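Local coordinates for uncharacterized protein (Legionella pneumophila subsp. pneumophila, PDB 5L0L), which is of unknown function but belongs to the HIT-related family, whose relatives bind nucleotides, and forms part of a larger protein with a probable transmembrane helix, at residues Val39-Thr44 and Glu177-Cys182; Tyr49-Arg54 and Ser84-Val89; Thr116-Gly119 and Pro124-Leu127; His128-Gly133 and Phe156-Lys161. One frame throughout, in Å; residues are numbered along the deposited sequence. Where two conformers were deposited one is given.

In the fold
Three of the four contacts are built on one antiparallel sheet. Strands 35-41, 51-58 and 128-134 lie side by side in it and supply one segment each to interactions 1, 2 and 4; the centre of interaction 2 is 12 Å from those of both others. Interaction 1 brings in helix 176-194, interaction 2 packs helix 73-92 on the sheet, and interaction 4 carries the two histidines that hold a sulfate, the probable phosphate site of the HIT fold. Interaction 3 lies outward, about 25 Å from interaction 1 and 17 Å from interaction 4 between centres, yet its segment 124-127 runs directly into strand 128-134. Interactions 2, 3 and 4 also touch the second subunit.

Interaction 1 of 4, residues Val39-Thr44 and Glu177-Cys182; sequences VILNPT and EELKAC
Leu-41, closing strand 35-41, faces the first turns of helix 176-194 at a CA-CA distance of 8.3 Å from Leu-179, and no hydrogen bond joins the two segments. The contact is carried by side chains. Leu-41 projects toward the helix, with CG anti to its carbonyl carbon (chi1 -75°), and its CD1 methyl does most of the touching: CD1 lies 3.8 Å from CD1 of Leu-179, the two side chains sliding past one another in opposite directions. Leu-41 CD1 is also 3.9 Å from SG of Cys-182, and Leu-41 CD2 4.0 Å from the same SG, but Cys-182 is modelled in two conformers, so this half of the contact is tentative. Leu-179 and Cys-182 are three residues apart and so present neighbouring positions on one helix face. Just past the strand, an Asx turn bends the chain: Asn-42 OD1 accepts from Thr-44 N at 2.9 Å and also from Thr-44 OG1, both in its carbonyl plane. This is plain packing of a helix on a strand end. Trp-174, ahead of the helix, touches Leu-179 and Cys-182 and donates from NE1 to Asn-42 O, while Ile-26 and Ile-51, on the strands flanking 35-41, touch Leu-41 as well.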
# COMPACT_ATOMS: atom_id res chain seq x y z
N VAL A 39 0.56 14.82 -5.33
CA VAL A 39 -0.48 13.92 -5.73
C VAL A 39 -0.83 14.25 -7.17
O VAL A 39 -1.28 15.38 -7.46
CB VAL A 39 -1.72 14.04 -4.82
CG1 VAL A 39 -2.82 13.13 -5.32
CG2 VAL A 39 -1.33 13.78 -3.34
N ILE A 40 -0.64 13.31 -8.10
CA ILE A 40 -0.93 13.53 -9.51
C ILE A 40 -1.72 12.35 -10.08
O ILE A 40 -1.60 11.23 -9.58
CB ILE A 40 0.37 13.78 -10.37
CG1 ILE A 40 1.14 12.49 -10.61
CG2 ILE A 40 1.28 14.81 -9.69
CD1 ILE A 40 2.33 12.66 -11.53
N LEU A 41 -2.52 12.58 -11.11
CA LEU A 41 -3.06 11.45 -11.86
C LEU A 41 -1.91 10.82 -12.66
O LEU A 41 -1.01 11.53 -13.16
CB LEU A 41 -4.21 11.84 -12.79
CG LEU A 41 -5.53 12.12 -12.11
CD1 LEU A 41 -6.45 12.83 -13.10
CD2 LEU A 41 -6.20 10.83 -11.62
N ASN A 42 -1.91 9.50 -12.74
CA ASN A 42 -0.87 8.79 -13.48
C ASN A 42 -0.93 9.19 -14.96
O ASN A 42 -1.95 8.96 -15.60
CB ASN A 42 -1.04 7.29 -13.30
CG ASN A 42 0.14 6.52 -13.85
OD1 ASN A 42 0.52 6.70 -15.01
ND2 ASN A 42 0.72 5.66 -13.03
N PRO A 43 0.16 9.79 -15.50
CA PRO A 43 0.07 10.29 -16.88
C PRO A 43 -0.01 9.21 -17.95
O PRO A 43 -0.44 9.53 -19.06
CB PRO A 43 1.37 11.09 -17.09
CG PRO A 43 2.19 10.88 -15.88
CD PRO A 43 1.40 10.19 -14.82
N THR A 44 0.37 7.98 -17.62
CA THR A 44 0.40 6.90 -18.62
C THR A 44 -0.66 5.82 -18.48
O THR A 44 -0.74 4.96 -19.36
CB THR A 44 1.79 6.24 -18.66
OG1 THR A 44 2.08 5.61 -17.41
CG2 THR A 44 2.83 7.26 -18.95
N GLU A 177 -9.81 15.22 -22.96
CA GLU A 177 -10.96 15.75 -22.24
C GLU A 177 -11.29 14.95 -21.00
O GLU A 177 -11.70 15.52 -19.98
CB GLU A 177 -12.15 15.87 -23.20
CG GLU A 177 -11.88 16.96 -24.23
CD GLU A 177 -11.47 18.30 -23.63
OE1 GLU A 177 -12.19 18.84 -22.73
OE2 GLU A 177 -10.41 18.85 -24.05
N GLU A 178 -11.06 13.64 -21.07
CA GLU A 178 -11.31 12.79 -19.90
C GLU A 178 -10.34 13.09 -18.75
O GLU A 178 -10.75 13.15 -17.60
CB GLU A 178 -11.24 11.30 -20.27
CG GLU A 178 -12.39 10.91 -21.18
CD GLU A 178 -12.35 9.46 -21.64
OE1 GLU A 178 -11.61 8.62 -21.08
OE2 GLU A 178 -13.10 9.18 -22.60
N LEU A 179 -9.08 13.33 -19.10
CA LEU A 179 -8.06 13.71 -18.12
C LEU A 179 -8.47 15.00 -17.42
O LEU A 179 -8.44 15.10 -16.18
CB LEU A 179 -6.70 13.87 -18.76
CG LEU A 179 -5.56 14.40 -17.87
CD1 LEU A 179 -5.35 13.52 -16.65
CD2 LEU A 179 -4.31 14.52 -18.73
N LYS A 180 -8.86 15.98 -18.21
CA LYS A 180 -9.30 17.27 -17.64
C LYS A 180 -10.50 17.09 -16.69
O LYS A 180 -10.53 17.69 -15.61
CB LYS A 180 -9.62 18.27 -18.74
CG LYS A 180 -8.39 18.79 -19.45
CD LYS A 180 -8.82 19.92 -20.40
CE LYS A 180 -8.32 19.86 -21.82
NZ LYS A 180 -7.21 20.82 -22.08
N ALA A 181 -11.48 16.29 -17.08
CA ALA A 181 -12.67 16.04 -16.25
C ALA A 181 -12.29 15.33 -14.93
O ALA A 181 -12.76 15.68 -13.87
CB ALA A 181 -13.68 15.19 -17.01
N CYS A 182 -11.47 14.30 -15.04
CA CYS A 182 -11.06 13.50 -13.87
C CYS A 182 -10.31 14.36 -12.86
O CYS A 182 -10.57 14.36 -11.66
CB CYS A 182 -10.18 12.36 -14.32
SG CYS A 182 -9.95 11.11 -13.05

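Interaction 2 of 4, residues Tyr49-Arg54 and Ser84-Val89; sequences YRIIIR and SLMTQV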
# COMPACT_ATOMS: atom_id res chain seq x y z
N TYR A 49 -8.74 5.39 -12.34
CA TYR A 49 -8.34 6.76 -11.99
C TYR A 49 -7.06 6.76 -11.16
O TYR A 49 -6.98 7.42 -10.13
CB TYR A 49 -9.49 7.49 -11.25
CG TYR A 49 -10.89 7.42 -11.85
CD1 TYR A 49 -11.11 7.30 -13.23
CD2 TYR A 49 -12.00 7.47 -11.03
CE1 TYR A 49 -12.39 7.25 -13.75
CE2 TYR A 49 -13.29 7.47 -11.54
CZ TYR A 49 -13.49 7.34 -12.89
OH TYR A 49 -14.75 7.28 -13.39
N ARG A 50 -6.05 5.98 -11.58
CA ARG A 50 -4.80 5.85 -10.82
C ARG A 50 -4.19 7.21 -10.49
O ARG A 50 -4.08 8.08 -11.39
CB ARG A 50 -3.76 5.07 -11.62
CG ARG A 50 -3.85 3.59 -11.54
CD ARG A 50 -2.83 2.96 -12.51
NE ARG A 50 -1.48 3.05 -12.00
CZ ARG A 50 -0.44 2.33 -12.47
NH1 ARG A 50 -0.57 1.53 -13.53
NH2 ARG A 50 0.74 2.43 -11.87
N ILE A 51 -3.76 7.37 -9.24
CA ILE A 51 -2.89 8.47 -8.84
C ILE A 51 -1.53 7.96 -8.39
O ILE A 51 -1.37 6.78 -8.06
CB ILE A 51 -3.50 9.34 -7.72
CG1 ILE A 51 -3.74 8.51 -6.47
CG2 ILE A 51 -4.75 10.05 -8.24
CD1 ILE A 51 -4.11 9.32 -5.24
N ILE A 52 -0.55 8.85 -8.42
CA ILE A 52 0.77 8.62 -7.81
C ILE A 52 0.92 9.65 -6.69
O ILE A 52 0.67 10.84 -6.89
CB ILE A 52 1.89 8.81 -8.82
CG1 ILE A 52 1.70 7.88 -10.03
CG2 ILE A 52 3.27 8.56 -8.16
CD1 ILE A 52 2.56 8.26 -11.23
N ILE A 53 1.30 9.18 -5.51
CA ILE A 53 1.60 10.02 -4.38
C ILE A 53 3.09 9.88 -4.21
O ILE A 53 3.59 8.75 -4.05
CB ILE A 53 0.88 9.54 -3.11
CG1 ILE A 53 -0.63 9.51 -3.36
CG2 ILE A 53 1.27 10.42 -1.92
CD1 ILE A 53 -1.45 9.03 -2.17
N ARG A 54 3.80 11.02 -4.29
CA ARG A 54 5.24 11.03 -4.35
C ARG A 54 5.86 12.01 -3.35
O ARG A 54 5.38 13.14 -3.19
CB ARG A 54 5.70 11.33 -5.78
CG ARG A 54 7.20 11.57 -5.96
CD ARG A 54 7.52 13.03 -5.83
NE ARG A 54 8.92 13.35 -6.14
CZ ARG A 54 9.39 13.73 -7.33
NH1 ARG A 54 8.61 13.85 -8.41
NH2 ARG A 54 10.68 14.01 -7.45
N SER A 84 -3.59 7.98 3.40
CA SER A 84 -4.81 7.89 4.21
C SER A 84 -5.82 8.97 3.84
O SER A 84 -7.02 8.69 3.70
CB SER A 84 -4.47 7.98 5.70
OG SER A 84 -3.64 6.90 6.07
N LEU A 85 -5.33 10.20 3.64
CA LEU A 85 -6.17 11.32 3.18
C LEU A 85 -6.81 11.00 1.82
O LEU A 85 -8.01 11.09 1.65
CB LEU A 85 -5.33 12.61 3.08
CG LEU A 85 -5.98 13.80 2.36
CD1 LEU A 85 -7.26 14.18 3.05
CD2 LEU A 85 -5.03 15.00 2.29
N MSE A 86 -5.97 10.61 0.85
CA MSE A 86 -6.47 10.37 -0.50
C MSE A 86 -7.44 9.24 -0.59
O MSE A 86 -8.29 9.25 -1.48
CB MSE A 86 -5.35 10.20 -1.54
CG MSE A 86 -4.47 11.42 -1.71
SE MSE A 86 -5.47 13.06 -2.15
CE MSE A 86 -6.40 12.41 -3.73
N THR A 87 -7.35 8.23 0.29
CA THR A 87 -8.38 7.18 0.27
C THR A 87 -9.82 7.72 0.36
O THR A 87 -10.74 7.13 -0.22
CB THR A 87 -8.22 6.12 1.38
OG1 THR A 87 -8.43 6.73 2.67
CG2 THR A 87 -6.84 5.41 1.31
N GLN A 88 -10.00 8.85 1.05
CA GLN A 88 -11.33 9.42 1.23
C GLN A 88 -11.91 10.01 -0.05
O GLN A 88 -13.13 10.04 -0.21
CB GLN A 88 -11.33 10.42 2.39
CG GLN A 88 -10.86 9.78 3.71
CD GLN A 88 -11.63 8.52 4.07
OE1 GLN A 88 -12.82 8.59 4.41
NE2 GLN A 88 -10.98 7.36 3.95
N VAL A 89 -11.05 10.45 -0.97
CA VAL A 89 -11.53 10.91 -2.27
C VAL A 89 -12.13 9.72 -3.06
O VAL A 89 -13.22 9.84 -3.60
CB VAL A 89 -10.43 11.61 -3.06
CG1 VAL A 89 -10.90 11.89 -4.46
CG2 VAL A 89 -10.00 12.88 -2.34
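Met-86, deposited as selenomethionine, packs against Ile-51 and Ile-53 where helix 73-92 lies on the antiparallel sheet, the helix-on-sheet layer of the HIT-related domain. The isoleucines are two residues apart on strand 51-58, so both point toward the helix, and each makes its contact through CD1. Ile-53 CD1 comes 3.9 Å from Met-86 CG, and Ile-51 CD1 lies 4.0 Å from Met-86 CB, so the first two carbons of one side chain meet the ends of two. Both isoleucines meet it at a slant. The methionine chain is bent at chi2 (-55°) and again at chi3 (-56°); this double bend brings its terminal CE round to 4.1 Å from Ile-51 CD1. The contact is thus wholly apolar and buried. In the next shell Leu-79, Val-82 and Ala-83 of the same helix also touch Ile-53, and Tyr-90 touches Ile-51. Backbone hydrogen bonds between Ile-51 and Met-131 and between Ile-53 and Leu-129 fix the strand beside 128-134. Another side of the helix meets the second subunit, whose Gln-76 packs on Thr-87. There the Thr-87 hydroxyl is gripped twice: OG1 donates to Ser-84 O at 2.6 Å and accepts from Gln-88 NE2, which lies 2.9 Å from OG1 with an N-H...O angle of 156°.

Interaction 3 of 4, residues Thr116-Gly119 and Pro124-Leu127; sequences TLIG and PSML
Ile-118 and Ser-125 meet through one methyl and one short hydroxymethyl arm. The Ile-118 branch that does the touching is CG2, which stands anti to its own backbone N. It lies against the CB-OG bond of Ser-125, 3.3 Å from OG and 3.4 Å from CB, the second being tighter than usual for two carbons. Ser-125 presents that bond because its CB points toward segment 116-119 while chi1 of 171° swings OG beside the carbonyl carbon. The backbones also come close: CA of Gly-119 and CA of Ser-125 are 4.6 Å apart, and Gly-119 N lies 3.9 Å from Ser-125 CB. Gly-119, with a positive phi of 108°, is in a conformation that few residues other than glycine adopt, and here the chain leaves strand 115-118 for the connection that returns as 124-127. The contact therefore closes the base of this connection before strand 128-134. Around it, Asn-68 OD1 accepts from Ser-125 N, Pro-124 rests on Tyr-10, His-14 and Phe-67, and Ile-96 of the second subunit packs on Ile-118. No hydrogen bond spans the two segments, so Ile-118 and Ser-125 meet through close van der Waals packing alone, and the polar tie of Ser-125 N runs to Asn-68 rather than across the contact.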
# COMPACT_ATOMS: atom_id res chain seq x y z
N THR A 116 21.22 -6.16 -5.48
CA THR A 116 19.99 -5.46 -5.79
C THR A 116 20.33 -3.97 -5.92
O THR A 116 20.88 -3.37 -4.98
CB THR A 116 18.95 -5.68 -4.68
OG1 THR A 116 18.60 -7.07 -4.57
CG2 THR A 116 17.70 -4.87 -4.94
N LEU A 117 20.05 -3.38 -7.08
CA LEU A 117 20.39 -2.00 -7.37
C LEU A 117 19.12 -1.13 -7.32
O LEU A 117 18.12 -1.50 -7.93
CB LEU A 117 21.00 -1.91 -8.76
CG LEU A 117 21.46 -0.52 -9.24
CD1 LEU A 117 22.51 0.03 -8.28
CD2 LEU A 117 21.97 -0.56 -10.67
N ILE A 118 19.18 -0.02 -6.59
CA ILE A 118 18.04 0.90 -6.38
C ILE A 118 18.36 2.16 -7.16
O ILE A 118 19.32 2.88 -6.84
CB ILE A 118 17.89 1.28 -4.90
CG1 ILE A 118 17.79 0.04 -4.01
CG2 ILE A 118 16.69 2.22 -4.68
CD1 ILE A 118 16.67 -0.88 -4.36
N GLY A 119 17.55 2.41 -8.19
CA GLY A 119 17.73 3.52 -9.09
C GLY A 119 18.21 3.05 -10.44
O GLY A 119 18.91 2.05 -10.53
N PRO A 124 14.85 7.65 -11.54
CA PRO A 124 15.36 7.59 -10.16
C PRO A 124 14.40 6.78 -9.29
O PRO A 124 13.20 6.71 -9.60
CB PRO A 124 15.38 9.04 -9.71
CG PRO A 124 14.40 9.74 -10.59
CD PRO A 124 14.44 9.01 -11.91
N SER A 125 14.93 6.17 -8.23
CA SER A 125 14.10 5.63 -7.19
C SER A 125 13.62 6.80 -6.32
O SER A 125 14.44 7.58 -5.80
CB SER A 125 14.86 4.59 -6.37
OG SER A 125 14.14 4.20 -5.21
N MSE A 126 12.30 6.93 -6.21
CA MSE A 126 11.65 7.96 -5.40
C MSE A 126 10.75 7.27 -4.42
O MSE A 126 10.23 6.17 -4.70
CB MSE A 126 10.77 8.83 -6.29
CG MSE A 126 11.54 9.56 -7.36
SE MSE A 126 10.18 10.42 -8.52
CE MSE A 126 10.27 9.09 -9.93
N LEU A 127 10.53 7.87 -3.26
CA LEU A 127 9.54 7.33 -2.31
C LEU A 127 8.14 7.68 -2.86
O LEU A 127 7.81 8.84 -2.99
CB LEU A 127 9.72 7.90 -0.93
CG LEU A 127 8.72 7.49 0.16
CD1 LEU A 127 8.76 6.00 0.41
CD2 LEU A 127 8.97 8.30 1.42

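Interaction 4 of 4, residues His128-Gly133 and Phe156-Lys161; sequences HLHMWG and FDLIAK. With SO4 (sulfate ion), chain C.
Trp-132 lies with one indole face against Phe-156 and Leu-158. From CB, a chi1 of 61° sets CG between the backbone N and the carbonyl carbon and turns the ring toward segment 156-161. Farther out, CD1 comes 3.6 Å from Phe-156 CD2, and NE1 sits over the phenyl face, 3.5 Å from Phe-156 CG; the five-membered ring and phenyl form a face-to-face stack, centroids 4.1 Å apart and planes at 30°. NE1 is hydrogen-bonded to Gln-98 OE1. Along the six-membered ring, CZ3 lies 3.6 Å from Leu-158 CD2, which makes a CH-pi contact 20° off the ring normal, while CH2 meets Leu-158 CD1. That CD1 also touches His-130 CB. His-130 belongs to a His-Leu-His-Met-Trp run resembling the HIT histidine motif, with tryptophan at the usual third histidine. Its NE2 donates to sulfate O3 at 2.9 Å, and His-128 NE2 to O1, also at 2.9 Å. The ion, probably from the crystallisation liquor, is held further by Gly-103 N and Asn-105 N, consistent with a phosphate pocket. Strand 128-134 runs between 96-101 and 51-58, with the 156-161 loop packed on the face of Trp-132 and helix 73-92 packing on Met-131.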
# COMPACT_ATOMS: atom_id res chain seq x y z
N HIS A 128 7.38 6.67 -3.24
CA HIS A 128 6.09 6.94 -3.91
C HIS A 128 5.22 5.72 -3.86
O HIS A 128 5.73 4.60 -3.73
CB HIS A 128 6.28 7.42 -5.37
CG HIS A 128 6.69 6.34 -6.33
ND1 HIS A 128 7.92 5.71 -6.28
CD2 HIS A 128 6.01 5.74 -7.34
CE1 HIS A 128 8.00 4.82 -7.25
NE2 HIS A 128 6.85 4.81 -7.90
N LEU A 129 3.91 5.92 -3.98
CA LEU A 129 3.00 4.81 -4.08
C LEU A 129 1.87 5.13 -5.05
O LEU A 129 1.68 6.28 -5.44
CB LEU A 129 2.46 4.37 -2.72
CG LEU A 129 1.61 5.29 -1.85
CD1 LEU A 129 0.18 5.39 -2.34
CD2 LEU A 129 1.62 4.77 -0.41
N HIS A 130 1.17 4.08 -5.43
CA HIS A 130 0.09 4.12 -6.42
C HIS A 130 -1.21 3.86 -5.69
O HIS A 130 -1.26 3.04 -4.80
CB HIS A 130 0.27 3.00 -7.45
CG HIS A 130 1.58 3.05 -8.14
ND1 HIS A 130 1.81 3.87 -9.22
CD2 HIS A 130 2.76 2.44 -7.87
CE1 HIS A 130 3.08 3.77 -9.58
NE2 HIS A 130 3.66 2.87 -8.81
N MSE A 131 -2.26 4.54 -6.12
CA MSE A 131 -3.60 4.33 -5.54
C MSE A 131 -4.62 4.39 -6.68
O MSE A 131 -4.40 5.11 -7.68
CB MSE A 131 -3.87 5.39 -4.46
CG MSE A 131 -5.22 5.20 -3.82
SE MSE A 131 -5.56 6.48 -2.35
CE MSE A 131 -4.13 5.92 -1.15
N TRP A 132 -5.68 3.60 -6.57
CA TRP A 132 -6.70 3.55 -7.63
C TRP A 132 -7.99 3.03 -7.04
O TRP A 132 -8.03 2.63 -5.84
CB TRP A 132 -6.22 2.66 -8.80
CG TRP A 132 -5.97 1.25 -8.37
CD1 TRP A 132 -6.83 0.19 -8.48
CD2 TRP A 132 -4.78 0.74 -7.74
NE1 TRP A 132 -6.26 -0.94 -7.92
CE2 TRP A 132 -5.01 -0.64 -7.48
CE3 TRP A 132 -3.55 1.30 -7.36
CZ2 TRP A 132 -4.06 -1.46 -6.87
CZ3 TRP A 132 -2.63 0.49 -6.72
CH2 TRP A 132 -2.88 -0.87 -6.47
N GLY A 133 -9.04 3.08 -7.83
CA GLY A 133 -10.38 2.63 -7.40
C GLY A 133 -10.83 1.40 -8.16
O GLY A 133 -10.45 1.20 -9.35
N PHE A 156 -5.63 -6.17 -10.13
CA PHE A 156 -5.31 -4.99 -10.94
C PHE A 156 -3.80 -4.97 -11.17
O PHE A 156 -3.02 -4.91 -10.21
CB PHE A 156 -5.76 -3.73 -10.22
CG PHE A 156 -5.71 -2.47 -11.06
CD1 PHE A 156 -4.50 -1.93 -11.46
CD2 PHE A 156 -6.88 -1.82 -11.41
CE1 PHE A 156 -4.45 -0.74 -12.21
CE2 PHE A 156 -6.83 -0.65 -12.16
CZ PHE A 156 -5.64 -0.10 -12.54
N ASP A 157 -3.35 -5.10 -12.41
CA ASP A 157 -1.92 -5.15 -12.69
C ASP A 157 -1.41 -3.74 -12.96
O ASP A 157 -1.85 -3.10 -13.92
CB ASP A 157 -1.60 -6.08 -13.88
CG ASP A 157 -0.14 -6.50 -13.89
OD1 ASP A 157 0.80 -5.64 -13.83
OD2 ASP A 157 0.11 -7.72 -13.92
N LEU A 158 -0.50 -3.25 -12.11
CA LEU A 158 0.04 -1.89 -12.25
C LEU A 158 1.06 -1.74 -13.38
O LEU A 158 1.41 -0.61 -13.72
CB LEU A 158 0.62 -1.37 -10.93
CG LEU A 158 -0.43 -1.19 -9.83
CD1 LEU A 158 0.25 -0.96 -8.49
CD2 LEU A 158 -1.43 -0.06 -10.09
N ILE A 159 1.51 -2.87 -13.94
CA ILE A 159 2.33 -2.97 -15.14
C ILE A 159 3.79 -2.72 -14.77
O ILE A 159 4.17 -1.59 -14.51
CB ILE A 159 1.96 -2.02 -16.31
CG1 ILE A 159 0.48 -2.01 -16.64
CG2 ILE A 159 2.74 -2.44 -17.58
CD1 ILE A 159 -0.14 -3.36 -16.95
N ALA A 160 4.59 -3.77 -14.71
CA ALA A 160 6.03 -3.65 -14.51
C ALA A 160 6.70 -3.56 -15.88
O ALA A 160 6.27 -4.25 -16.80
CB ALA A 160 6.54 -4.86 -13.74
N LYS A 161 7.72 -2.72 -16.03
CA LYS A 161 8.50 -2.67 -17.29
C LYS A 161 9.20 -3.99 -17.60
O LYS A 161 9.25 -4.41 -18.75
CB LYS A 161 9.55 -1.56 -17.22
CG LYS A 161 8.92 -0.21 -17.35
CD LYS A 161 9.90 0.95 -17.25
CE LYS A 161 9.09 2.23 -17.06
NZ LYS A 161 9.77 3.45 -17.55
S SO4 C . 6.70 1.56 -9.76
O1 SO4 C . 6.71 3.00 -10.12
O2 SO4 C . 8.07 1.15 -10.05
O3 SO4 C . 6.28 1.65 -8.37
O4 SO4 C . 5.71 1.15 -10.76